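Local coordinates for SusD superfamily protein (Bacteroides fragilis, PDB 3L22) that probably binds glycans at the outer membrane as a SusD-family protein, and binds zinc ions in the crystal, at residues A79-T84 against Y424-P429; D144-P149 against M163-V168. All blocks are in the same frame, centred on the assembly; numbering follows the deposited sequence. Where two conformers were deposited one is given.

In the fold
The two contacts lie on the same side of the chain's centre, their centres about 15 Å apart, and they touch: CD1 of I428 packs 3.6 Å from NE of R165. Contact 1 spans most of the chain, bringing the start of helix 79-103 against the loop that leads into helix 430-435. Contact 2 falls between those two segments in sequence and is far more local, pairing two parts of the connection from helix 113-131 to helix 168-178. Helix 79-103 serves both, since its W85 meets I428 and P429 as well as V148 and P149. Contact 1 thus joins the C-terminal SusD region to the N-terminal one, and contact 2, wholly within the latter, packs against it through R165 and I428.

Contact 1. Residues A79-T84 against Y424-P429; sequences AENADT and YTWPIP
The first turn and a half of helix 79-103 faces the loop 424-429, and the backbones come nearest where the CA atoms of A82 and P429 stand 5.8 Å apart. This is a helix-to-loop packing of the SusD-type fold: the loop ends at P429, the N-cap position of helix 430-435, and so joins a helix of the N-terminal region to the run that leads into helix 430-435, near the C-terminus, in a largely buried contact.

W426 and N81 carry most of it. The six-membered end of the W426 indole reaches the helix, with CZ3 3.5 Å from the carbonyl O of E80 and CZ3 also close to CA of N81. E80 crosses the indole at about a right angle, laying CG 3.8 Å from CH2 of W426, while its carboxylate turns away to T69. T84 meets the ring differently, its OG1 lying in the ring plane at the edge. That hydroxyl donates to O of E80 over 2.6 Å, so the carbonyl accepts from both N and OG1 of T84.

N81 swings its amide out to the loop with CG anti to the backbone N (chi1 -169°). Its two ends do different work. OD1 sits against the P429 ring, 3.5 Å from CD of P429, and is hydrogen-bonded to Y135; ND2 also reaches O of G75. Toward the loop, ND2 of N81 donates to O of P427 over 2.9 Å, nearly straight at 166°, with the acceptor close to the amide plane and the donor tilted 19° from the plane of the P427 carbonyl.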
loop_
_atom_site.group_PDB
_atom_site.type_symbol
_atom_site.label_atom_id
_atom_site.label_comp_id
_atom_site.label_asym_id
_atom_site.label_seq_id
_atom_site.Cartn_x
_atom_site.Cartn_y
_atom_site.Cartn_z
ATOM N N ALA A 79 -16.533 9.678 -5.864
ATOM C CA ALA A 79 -16.742 8.222 -5.793
ATOM C C ALA A 79 -15.607 7.505 -5.076
ATOM O O ALA A 79 -15.852 6.603 -4.276
ATOM C CB ALA A 79 -16.974 7.631 -7.198
ATOM N N GLU A 80 -14.368 7.891 -5.359
ATOM C CA GLU A 80 -13.229 7.187 -4.765
ATOM C C GLU A 80 -13.128 7.422 -3.241
ATOM O O GLU A 80 -12.634 6.559 -2.510
ATOM C CB GLU A 80 -11.903 7.505 -5.472
ATOM C CG GLU A 80 -11.434 8.961 -5.453
ATOM C CD GLU A 80 -11.834 9.720 -6.731
ATOM O OE1 GLU A 80 -13.004 9.566 -7.180
ATOM O OE2 GLU A 80 -10.984 10.473 -7.258
ATOM N N ASN A 81 -13.622 8.570 -2.779
ATOM C CA ASN A 81 -13.680 8.879 -1.363
ATOM C C ASN A 81 -14.775 8.050 -0.658
ATOM O O ASN A 81 -14.502 7.354 0.285
ATOM C CB ASN A 81 -13.859 10.405 -1.201
ATOM C CG ASN A 81 -13.667 10.896 0.236
ATOM O OD1 ASN A 81 -13.434 10.105 1.176
ATOM N ND2 ASN A 81 -13.782 12.235 0.415
ATOM N N ALA A 82 -15.997 8.086 -1.174
ATOM C CA ALA A 82 -17.097 7.312 -0.645
ATOM C C ALA A 82 -16.804 5.807 -0.677
ATOM O O ALA A 82 -17.055 5.082 0.307
ATOM C CB ALA A 82 -18.381 7.625 -1.441
ATOM N N ASP A 83 -16.242 5.341 -1.778
ATOM C CA ASP A 83 -15.950 3.923 -1.909
ATOM C C ASP A 83 -14.824 3.463 -0.994
ATOM O O ASP A 83 -14.954 2.427 -0.373
ATOM C CB ASP A 83 -15.591 3.540 -3.333
ATOM C CG ASP A 83 -16.769 3.718 -4.333
ATOM O OD1 ASP A 83 -17.939 3.931 -3.929
ATOM O OD2 ASP A 83 -16.460 3.673 -5.550
ATOM N N THR A 84 -13.729 4.218 -0.917
ATOM C CA THR A 84 -12.642 3.832 -0.045
ATOM C C THR A 84 -13.139 3.731 1.391
ATOM O O THR A 84 -12.864 2.753 2.089
ATOM C CB THR A 84 -11.480 4.831 -0.118
ATOM O OG1 THR A 84 -10.960 4.841 -1.459
ATOM C CG2 THR A 84 -10.386 4.449 0.909
ATOM N N TYR A 424 -4.287 18.723 0.722
ATOM C CA TYR A 424 -3.248 17.752 1.030
ATOM C C TYR A 424 -3.868 16.402 1.421
ATOM O O TYR A 424 -3.300 15.329 1.124
ATOM C CB TYR A 424 -2.369 18.244 2.173
ATOM C CG TYR A 424 -1.021 17.541 2.315
ATOM C CD1 TYR A 424 -0.015 17.753 1.396
ATOM C CD2 TYR A 424 -0.730 16.740 3.399
ATOM C CE1 TYR A 424 1.212 17.181 1.533
ATOM C CE2 TYR A 424 0.545 16.152 3.544
ATOM C CZ TYR A 424 1.492 16.360 2.592
ATOM O OH TYR A 424 2.744 15.812 2.717
ATOM N N THR A 425 -5.009 16.470 2.104
ATOM C CA THR A 425 -5.711 15.306 2.576
ATOM C C THR A 425 -7.087 15.232 1.907
ATOM O O THR A 425 -7.552 16.187 1.295
ATOM C CB THR A 425 -5.917 15.375 4.081
ATOM O OG1 THR A 425 -6.756 16.498 4.374
ATOM C CG2 THR A 425 -4.567 15.479 4.835
ATOM N N TRP A 426 -7.704 14.064 2.027
ATOM C CA TRP A 426 -9.071 13.859 1.637
ATOM C C TRP A 426 -9.969 14.289 2.810
ATOM O O TRP A 426 -9.614 14.061 3.966
ATOM C CB TRP A 426 -9.286 12.373 1.355
ATOM C CG TRP A 426 -8.829 11.893 0.019
ATOM C CD1 TRP A 426 -8.051 12.557 -0.897
ATOM C CD2 TRP A 426 -9.163 10.646 -0.570
ATOM N NE1 TRP A 426 -7.885 11.780 -2.022
ATOM C CE2 TRP A 426 -8.573 10.609 -1.849
ATOM C CE3 TRP A 426 -9.942 9.561 -0.157
ATOM C CZ2 TRP A 426 -8.698 9.504 -2.700
ATOM C CZ3 TRP A 426 -10.069 8.447 -1.030
ATOM C CH2 TRP A 426 -9.461 8.442 -2.266
ATOM N N PRO A 427 -11.106 14.909 2.527
ATOM C CA PRO A 427 -12.017 15.236 3.611
ATOM C C PRO A 427 -12.878 14.018 3.958
ATOM O O PRO A 427 -13.083 13.137 3.115
ATOM C CB PRO A 427 -12.873 16.348 3.007
ATOM C CG PRO A 427 -12.960 15.950 1.524
ATOM C CD PRO A 427 -11.604 15.382 1.217
ATOM N N ILE A 428 -13.382 13.975 5.190
ATOM C CA ILE A 428 -14.298 12.942 5.606
ATOM C C ILE A 428 -15.510 12.972 4.659
ATOM O O ILE A 428 -16.076 14.031 4.461
ATOM C CB ILE A 428 -14.782 13.122 7.065
ATOM C CG1 ILE A 428 -13.603 13.078 8.062
ATOM C CG2 ILE A 428 -15.838 12.044 7.385
ATOM C CD1 ILE A 428 -12.725 11.819 8.000
ATOM N N PRO A 429 -15.878 11.815 4.044
ATOM C CA PRO A 429 -16.884 11.868 2.974
ATOM C C PRO A 429 -18.296 12.061 3.450
ATOM O O PRO A 429 -18.618 11.722 4.580
ATOM C CB PRO A 429 -16.773 10.489 2.295
ATOM C CG PRO A 429 -16.236 9.619 3.382
ATOM C CD PRO A 429 -15.237 10.498 4.095
#

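Contact 2. Residues D144-P149 against M163-V168; sequences DAKSVP and MPRSTV
The guanidinium of R165 lies with one face under K146, whose CB stands 3.7 Å above the centre of the plane, while O of S147 comes in at its edge and in its plane. In the conformer given here, one of two modelled, R165 grips that oxygen side-on: NE donates to O of S147 over 2.7 Å and NH2 donates to the same atom. The two approaches differ, for NH2 arrives on a lone pair and NE from above the carbonyl plane. A bend at chi3 (70°) in the arginine chain turns the group back over the neighbouring segment.

The backbones pair through a single bridge between K146 and T167, and next to it S147 and V148 both face S166, a classic beta bulge. S166 is held from both ends, with N of S147 donating to its O over 2.7 Å and its own N donating to O of V148. Farther along, N of V168 donates to O of A145 over 2.8 Å, in line with the carbonyl, just where helix 168-178 begins after T167. One water joins OD1 of D144 to OG1 of T167. At the other end, the selenium of M163 packs 4.0 Å from CB of P149.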
loop_
_atom_site.group_PDB
_atom_site.type_symbol
_atom_site.label_atom_id
_atom_site.label_comp_id
_atom_site.label_asym_id
_atom_site.label_seq_id
_atom_site.Cartn_x
_atom_site.Cartn_y
_atom_site.Cartn_z
ATOM N N ASP A 144 -1.203 14.930 16.470
ATOM C CA ASP A 144 -2.570 15.070 16.988
ATOM C C ASP A 144 -3.630 15.390 15.901
ATOM O O ASP A 144 -4.786 15.695 16.216
ATOM C CB ASP A 144 -2.565 16.109 18.110
ATOM C CG ASP A 144 -1.656 15.692 19.287
ATOM O OD1 ASP A 144 -1.567 14.477 19.648
ATOM O OD2 ASP A 144 -0.999 16.585 19.835
ATOM N N ALA A 145 -3.248 15.354 14.639
ATOM C CA ALA A 145 -4.199 15.607 13.570
ATOM C C ALA A 145 -5.310 14.555 13.585
ATOM O O ALA A 145 -5.043 13.362 13.775
ATOM C CB ALA A 145 -3.493 15.599 12.203
ATOM N N LYS A 146 -6.548 14.999 13.377
ATOM C CA LYS A 146 -7.684 14.067 13.400
ATOM C C LYS A 146 -7.690 13.194 12.160
ATOM O O LYS A 146 -7.503 13.687 11.054
ATOM C CB LYS A 146 -9.025 14.800 13.508
ATOM C CG LYS A 146 -9.233 15.467 14.861
ATOM C CD LYS A 146 -10.554 16.172 14.839
ATOM C CE LYS A 146 -10.855 16.902 16.156
ATOM N NZ LYS A 146 -12.342 17.146 16.270
ATOM N N SER A 147 -7.919 11.901 12.365
ATOM C CA SER A 147 -7.931 10.942 11.285
ATOM C C SER A 147 -9.339 10.408 11.086
ATOM O O SER A 147 -10.133 11.068 10.422
ATOM C CB SER A 147 -6.888 9.854 11.535
ATOM O OG SER A 147 -6.921 8.864 10.520
ATOM N N VAL A 148 -9.668 9.245 11.658
ATOM C CA VAL A 148 -10.910 8.545 11.330
ATOM C C VAL A 148 -11.476 7.921 12.624
ATOM O O VAL A 148 -10.739 7.752 13.585
ATOM C CB VAL A 148 -10.683 7.469 10.250
ATOM C CG1 VAL A 148 -10.123 8.072 8.913
ATOM C CG2 VAL A 148 -9.806 6.315 10.759
ATOM N N PRO A 149 -12.790 7.592 12.662
ATOM C CA PRO A 149 -13.339 6.833 13.794
ATOM C C PRO A 149 -12.716 5.463 13.937
ATOM O O PRO A 149 -12.596 4.730 12.930
ATOM C CB PRO A 149 -14.814 6.675 13.431
ATOM C CG PRO A 149 -15.080 7.816 12.420
ATOM C CD PRO A 149 -13.831 7.955 11.684
HETATM N N MSE A 163 -19.459 8.750 16.488
HETATM C CA MSE A 163 -18.135 8.526 17.057
HETATM C C MSE A 163 -17.147 9.587 16.572
HETATM O O MSE A 163 -17.054 9.838 15.366
HETATM C CB MSE A 163 -17.583 7.149 16.673
HETATM C CG MSE A 163 -16.406 6.749 17.521
HETATM SE SE MSE A 163 -15.696 5.041 17.013
HETATM C CE MSE A 163 -17.037 3.892 17.824
ATOM N N PRO A 164 -16.377 10.186 17.499
ATOM C CA PRO A 164 -15.374 11.121 17.055
ATOM C C PRO A 164 -14.230 10.434 16.344
ATOM O O PRO A 164 -14.039 9.211 16.460
ATOM C CB PRO A 164 -14.863 11.771 18.352
ATOM C CG PRO A 164 -15.604 11.173 19.459
ATOM C CD PRO A 164 -16.373 10.017 18.962
ATOM N N ARG A 165 -13.475 11.256 15.613
ATOM C CA ARG A 165 -12.286 10.816 14.917
ATOM C C ARG A 165 -11.165 10.648 15.947
ATOM O O ARG A 165 -11.024 11.477 16.828
ATOM C CB ARG A 165 -11.886 11.848 13.855
ATOM C CG ARG A 165 -12.995 12.169 12.833
ATOM C CD ARG A 165 -12.708 13.455 12.045
ATOM N NE ARG A 165 -11.588 13.246 11.121
ATOM C CZ ARG A 165 -11.022 14.190 10.368
ATOM N NH1 ARG A 165 -11.494 15.429 10.416
ATOM N NH2 ARG A 165 -9.986 13.876 9.558
ATOM N N SER A 166 -10.401 9.558 15.842
ATOM C CA SER A 166 -9.147 9.420 16.566
ATOM C C SER A 166 -8.053 10.160 15.822
ATOM O O SER A 166 -8.229 10.504 14.646
ATOM C CB SER A 166 -8.778 7.950 16.681
ATOM O OG SER A 166 -9.651 7.334 17.604
ATOM N N THR A 167 -6.929 10.403 16.497
ATOM C CA THR A 167 -5.810 11.103 15.882
ATOM C C THR A 167 -4.976 10.149 14.980
ATOM O O THR A 167 -5.048 8.938 15.133
ATOM C CB THR A 167 -4.899 11.740 16.919
ATOM O OG1 THR A 167 -4.211 10.719 17.637
ATOM C CG2 THR A 167 -5.686 12.682 17.933
ATOM N N VAL A 168 -4.192 10.711 14.066
ATOM C CA VAL A 168 -3.238 9.948 13.257
ATOM C C VAL A 168 -2.323 9.085 14.156
ATOM O O VAL A 168 -2.116 7.900 13.861
ATOM C CB VAL A 168 -2.485 10.847 12.256
ATOM C CG1 VAL A 168 -1.602 11.940 12.966
ATOM C CG2 VAL A 168 -1.654 10.024 11.228
HETATM O O HOH W 1 -2.762 11.731 19.661
HETATM O O HOH W 2 -13.739 14.223 15.560
#